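Local structure of periphilin-1 (Homo sapiens, 6SWG) at residues V38-V50 against I64-G76. The protein is a subunit of the HUSH complex, which silences transposable elements and other repetitive DNA, and probably binds its partner TASOR through its helical C-terminal domain. Sequence-based numbering, arbitrary orientation.
Sequences VYRQDCETFGMVV and IQFALRQNLHEIG
The carbonyl oxygen of Leu72 is gripped twice, by Tyr39 OH at 2.7 Å and by the helical N-H of Gly76. The two donors come from opposite faces of the carbonyl plane, the hydroxyl sitting well above it. The bond joins the two arms of the antiparallel helical hairpin of the periphilin C-terminal domain, where helix 23-56 folds back along helix 61-93; these segments run at 170° with axes 10.7 Å apart. Tyr39 reaches across because its CG stands anti to the backbone N (chi1 -176°), which swings the ring across to helix 64-76, where its CE1-CZ side comes against the backbone of Gly76, a residue with no side chain. Ile75 CG2 meets the ring edge in plane, 3.7 Å from Tyr39 CD1, while Cys43 SG lies over one face, offset toward the rim, and also touches the Leu72 methyls.

Two helical turns on, Phe46 is a knob in a hole formed by Leu68, Asn71, Leu72 and Ile75. Leu68 CD1 lies 3.5 Å from Phe46 CD1, Leu72 CD2 backs Phe46 CB, and Asn71 CB and its amide carbon come to the CE1-CZ end of the ring, the amide plane 31° from that of the ring. Asn71 ND2 donates to Ala67 O, 3.0 Å away, and to Met52 O of the second periphilin subunit, whose Met52 also packs on Phe46. A chain of another protein packs against Tyr39 and Leu72. Toward the hairpin turn, Val50 slides past Ile64, and its CG1 branch does most of the touching, 3.4 Å from Ile64 CG2 and 3.9 Å from Gln65 NE2.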
loop_
_atom_site.group_PDB
_atom_site.type_symbol
_atom_site.label_atom_id
_atom_site.label_comp_id
_atom_site.label_asym_id
_atom_site.label_seq_id
_atom_site.Cartn_x
_atom_site.Cartn_y
_atom_site.Cartn_z
ATOM N N VAL B 38 -6.440 -5.163 10.926
ATOM C CA VAL B 38 -6.505 -4.888 9.502
ATOM C C VAL B 38 -6.877 -3.431 9.279
ATOM O O VAL B 38 -6.266 -2.741 8.453
ATOM C CB VAL B 38 -7.478 -5.851 8.808
ATOM C CG1 VAL B 38 -7.672 -5.412 7.388
ATOM C CG2 VAL B 38 -6.942 -7.294 8.891
ATOM N N TYR B 39 -7.836 -2.915 10.050
ATOM C CA TYR B 39 -8.253 -1.549 9.798
ATOM C C TYR B 39 -7.107 -0.603 10.098
ATOM O O TYR B 39 -6.906 0.373 9.361
ATOM C CB TYR B 39 -9.504 -1.206 10.614
ATOM C CG TYR B 39 -10.061 0.167 10.334
ATOM C CD1 TYR B 39 -10.488 0.525 9.045
ATOM C CD2 TYR B 39 -10.180 1.095 11.346
ATOM C CE1 TYR B 39 -10.961 1.820 8.753
ATOM C CE2 TYR B 39 -10.719 2.368 11.105
ATOM C CZ TYR B 39 -11.108 2.696 9.803
ATOM O OH TYR B 39 -11.595 3.952 9.579
ATOM N N ARG B 40 -6.342 -0.869 11.169
ATOM C CA ARG B 40 -5.274 0.044 11.552
ATOM C C ARG B 40 -4.233 0.094 10.455
ATOM O O ARG B 40 -3.749 1.165 10.083
ATOM C CB ARG B 40 -4.640 -0.385 12.873
ATOM C CG ARG B 40 -3.481 0.507 13.327
ATOM C CD ARG B 40 -2.912 0.089 14.699
ATOM N NE ARG B 40 -2.404 1.256 15.415
ATOM C CZ ARG B 40 -3.027 1.859 16.424
ATOM N NH1 ARG B 40 -4.183 1.402 16.891
ATOM N NH2 ARG B 40 -2.478 2.922 16.981
ATOM N N GLN B 41 -3.884 -1.073 9.937
ATOM C CA GLN B 41 -3.000 -1.186 8.788
ATOM C C GLN B 41 -3.487 -0.350 7.611
ATOM O O GLN B 41 -2.716 0.406 7.016
ATOM C CB GLN B 41 -2.946 -2.657 8.393
ATOM C CG GLN B 41 -2.139 -3.001 7.168
ATOM C CD GLN B 41 -0.664 -3.049 7.455
ATOM O OE1 GLN B 41 -0.234 -2.734 8.580
ATOM N NE2 GLN B 41 0.130 -3.479 6.462
ATOM N N ASP B 42 -4.768 -0.476 7.255
ATOM C CA ASP B 42 -5.283 0.294 6.127
ATOM C C ASP B 42 -5.240 1.789 6.403
ATOM O O ASP B 42 -4.836 2.577 5.534
ATOM C CB ASP B 42 -6.693 -0.144 5.784
ATOM C CG ASP B 42 -6.767 -1.626 5.357
ATOM O OD1 ASP B 42 -5.733 -2.275 4.980
ATOM O OD2 ASP B 42 -7.914 -2.119 5.398
ATOM N N CYS B 43 -5.595 2.211 7.618
ATOM C CA CYS B 43 -5.565 3.640 7.885
ATOM C C CYS B 43 -4.130 4.164 7.753
ATOM O O CYS B 43 -3.876 5.165 7.061
ATOM C CB CYS B 43 -6.152 3.945 9.269
ATOM S SG CYS B 43 -7.985 3.711 9.386
ATOM N N GLU B 44 -3.168 3.485 8.387
ATOM C CA GLU B 44 -1.787 3.953 8.314
ATOM C C GLU B 44 -1.275 3.947 6.872
ATOM O O GLU B 44 -0.617 4.897 6.437
ATOM C CB GLU B 44 -0.906 3.133 9.253
ATOM C CG GLU B 44 -1.128 3.524 10.729
ATOM C CD GLU B 44 -0.548 2.536 11.747
ATOM O OE1 GLU B 44 -0.207 1.404 11.362
ATOM O OE2 GLU B 44 -0.444 2.880 12.951
ATOM N N THR B 45 -1.640 2.951 6.073
ATOM C CA THR B 45 -1.198 2.972 4.686
ATOM C C THR B 45 -1.821 4.146 3.911
ATOM O O THR B 45 -1.109 4.906 3.245
ATOM C CB THR B 45 -1.519 1.627 4.054
ATOM O OG1 THR B 45 -0.643 0.639 4.615
ATOM C CG2 THR B 45 -1.357 1.684 2.522
ATOM N N PHE B 46 -3.152 4.313 3.989
ATOM C CA PHE B 46 -3.787 5.470 3.361
ATOM C C PHE B 46 -3.114 6.767 3.783
ATOM O O PHE B 46 -2.892 7.663 2.959
ATOM C CB PHE B 46 -5.286 5.548 3.718
ATOM C CG PHE B 46 -6.172 5.103 2.610
ATOM C CD1 PHE B 46 -6.676 6.021 1.686
ATOM C CD2 PHE B 46 -6.468 3.756 2.451
ATOM C CE1 PHE B 46 -7.460 5.595 0.633
ATOM C CE2 PHE B 46 -7.254 3.326 1.389
ATOM C CZ PHE B 46 -7.740 4.245 0.475
ATOM N N GLY B 47 -2.833 6.907 5.078
ATOM C CA GLY B 47 -2.284 8.155 5.577
ATOM C C GLY B 47 -0.883 8.411 5.071
ATOM O O GLY B 47 -0.557 9.532 4.703
ATOM N N MET B 48 -0.053 7.372 5.022
ATOM C CA MET B 48 1.309 7.489 4.502
ATOM C C MET B 48 1.294 7.917 3.037
ATOM O O MET B 48 1.996 8.865 2.635
ATOM C CB MET B 48 2.005 6.136 4.676
ATOM C CG MET B 48 3.458 6.038 4.287
ATOM S SD MET B 48 4.127 4.368 4.682
ATOM C CE MET B 48 4.132 4.348 6.470
ATOM N N VAL B 49 0.470 7.257 2.224
ATOM C CA VAL B 49 0.444 7.602 0.808
ATOM C C VAL B 49 -0.041 9.036 0.628
ATOM O O VAL B 49 0.573 9.832 -0.104
ATOM C CB VAL B 49 -0.417 6.612 0.009
ATOM C CG1 VAL B 49 -0.644 7.143 -1.444
ATOM C CG2 VAL B 49 0.285 5.248 0.004
ATOM N N VAL B 50 -1.107 9.396 1.332
ATOM C CA VAL B 50 -1.654 10.732 1.150
ATOM C C VAL B 50 -0.656 11.803 1.601
ATOM O O VAL B 50 -0.508 12.846 0.949
ATOM C CB VAL B 50 -2.980 10.845 1.899
ATOM C CG1 VAL B 50 -3.327 12.305 2.129
ATOM C CG2 VAL B 50 -4.017 10.137 1.103
ATOM N N ILE B 64 -7.713 15.929 -1.399
ATOM C CA ILE B 64 -7.211 14.614 -1.056
ATOM C C ILE B 64 -7.612 14.258 0.359
ATOM O O ILE B 64 -8.175 13.178 0.604
ATOM C CB ILE B 64 -5.697 14.606 -1.238
ATOM C CG1 ILE B 64 -5.355 14.533 -2.719
ATOM C CG2 ILE B 64 -5.050 13.447 -0.571
ATOM C CD1 ILE B 64 -3.847 14.651 -3.032
ATOM N N GLN B 65 -7.481 15.211 1.286
ATOM C CA GLN B 65 -7.906 14.943 2.654
ATOM C C GLN B 65 -9.349 14.510 2.646
ATOM O O GLN B 65 -9.726 13.507 3.266
ATOM C CB GLN B 65 -7.706 16.169 3.543
ATOM C CG GLN B 65 -6.282 16.388 4.062
ATOM C CD GLN B 65 -5.793 15.224 4.949
ATOM O OE1 GLN B 65 -6.550 14.670 5.752
ATOM N NE2 GLN B 65 -4.521 14.885 4.832
ATOM N N PHE B 66 -10.167 15.212 1.877
ATOM C CA PHE B 66 -11.596 14.898 1.862
ATOM C C PHE B 66 -11.825 13.470 1.398
ATOM O O PHE B 66 -12.528 12.683 2.034
ATOM C CB PHE B 66 -12.310 15.892 0.950
ATOM C CG PHE B 66 -13.738 15.594 0.786
ATOM C CD1 PHE B 66 -14.175 14.867 -0.309
ATOM C CD2 PHE B 66 -14.653 15.994 1.762
ATOM C CE1 PHE B 66 -15.517 14.552 -0.444
ATOM C CE2 PHE B 66 -15.996 15.685 1.643
ATOM C CZ PHE B 66 -16.434 14.954 0.541
ATOM N N ALA B 67 -11.184 13.113 0.286
ATOM C CA ALA B 67 -11.324 11.770 -0.251
ATOM C C ALA B 67 -10.786 10.753 0.736
ATOM O O ALA B 67 -11.371 9.681 0.910
ATOM C CB ALA B 67 -10.600 11.695 -1.595
ATOM N N LEU B 68 -9.715 11.111 1.443
ATOM C CA LEU B 68 -9.221 10.246 2.497
ATOM C C LEU B 68 -10.320 9.953 3.504
ATOM O O LEU B 68 -10.679 8.785 3.745
ATOM C CB LEU B 68 -8.064 10.924 3.202
ATOM C CG LEU B 68 -7.572 10.059 4.351
ATOM C CD1 LEU B 68 -7.189 8.690 3.889
ATOM C CD2 LEU B 68 -6.294 10.718 4.922
ATOM N N ARG B 69 -10.907 11.012 4.053
ATOM C CA ARG B 69 -11.931 10.810 5.060
ATOM C C ARG B 69 -13.023 9.915 4.511
ATOM O O ARG B 69 -13.427 8.934 5.171
ATOM C CB ARG B 69 -12.459 12.157 5.527
ATOM C CG ARG B 69 -11.348 13.048 6.141
ATOM C CD ARG B 69 -11.953 14.239 6.963
ATOM N NE ARG B 69 -12.712 13.812 8.153
ATOM C CZ ARG B 69 -12.168 13.477 9.334
ATOM N NH1 ARG B 69 -10.844 13.528 9.521
ATOM N NH2 ARG B 69 -12.958 13.086 10.341
ATOM N N GLN B 70 -13.412 10.138 3.254
ATOM C CA GLN B 70 -14.487 9.318 2.707
ATOM C C GLN B 70 -14.098 7.847 2.782
ATOM O O GLN B 70 -14.772 7.041 3.433
ATOM C CB GLN B 70 -14.792 9.740 1.278
ATOM C CG GLN B 70 -15.200 11.184 1.189
ATOM C CD GLN B 70 -16.401 11.477 2.036
ATOM O OE1 GLN B 70 -16.271 11.859 3.197
ATOM N NE2 GLN B 70 -17.583 11.267 1.481
ATOM N N ASN B 71 -12.920 7.515 2.252
ATOM C CA ASN B 71 -12.453 6.132 2.232
ATOM C C ASN B 71 -12.372 5.554 3.646
ATOM O O ASN B 71 -12.901 4.470 3.917
ATOM C CB ASN B 71 -11.097 6.074 1.505
ATOM C CG ASN B 71 -11.257 6.104 -0.021
ATOM O OD1 ASN B 71 -11.733 5.141 -0.594
ATOM N ND2 ASN B 71 -10.894 7.200 -0.664
ATOM N N LEU B 72 -11.800 6.303 4.590
ATOM C CA LEU B 72 -11.568 5.669 5.883
ATOM C C LEU B 72 -12.902 5.412 6.565
ATOM O O LEU B 72 -13.058 4.415 7.298
ATOM C CB LEU B 72 -10.637 6.523 6.748
ATOM C CG LEU B 72 -9.194 6.571 6.186
ATOM C CD1 LEU B 72 -8.310 7.206 7.265
ATOM C CD2 LEU B 72 -8.601 5.249 5.724
ATOM N N HIS B 73 -13.894 6.248 6.244
ATOM C CA HIS B 73 -15.230 6.049 6.787
ATOM C C HIS B 73 -15.891 4.813 6.192
ATOM O O HIS B 73 -16.384 3.939 6.932
ATOM C CB HIS B 73 -16.057 7.273 6.508
ATOM C CG HIS B 73 -17.470 7.142 6.927
ATOM N ND1 HIS B 73 -17.862 7.183 8.250
ATOM C CD2 HIS B 73 -18.604 6.974 6.202
ATOM C CE1 HIS B 73 -19.180 7.072 8.321
ATOM N NE2 HIS B 73 -19.657 6.953 7.092
ATOM N N GLU B 74 -15.835 4.676 4.861
ATOM C CA GLU B 74 -16.519 3.563 4.223
ATOM C C GLU B 74 -15.899 2.245 4.663
ATOM O O GLU B 74 -16.596 1.304 5.053
ATOM C CB GLU B 74 -16.458 3.709 2.713
ATOM C CG GLU B 74 -17.114 2.583 1.965
ATOM C CD GLU B 74 -17.035 2.755 0.470
ATOM O OE1 GLU B 74 -16.377 3.706 0.007
ATOM O OE2 GLU B 74 -17.677 1.970 -0.252
ATOM N N ILE B 75 -14.575 2.179 4.642
ATOM C CA ILE B 75 -13.876 0.997 5.132
ATOM C C ILE B 75 -14.237 0.742 6.590
ATOM O O ILE B 75 -14.472 -0.408 6.998
ATOM C CB ILE B 75 -12.358 1.191 4.937
ATOM C CG1 ILE B 75 -11.954 1.275 3.451
ATOM C CG2 ILE B 75 -11.599 0.022 5.514
ATOM C CD1 ILE B 75 -10.609 1.954 3.244
ATOM N N GLY B 76 -14.299 1.821 7.397
ATOM C CA GLY B 76 -14.739 1.665 8.775
ATOM C C GLY B 76 -16.064 0.937 8.848
ATOM O O GLY B 76 -16.168 -0.107 9.502
#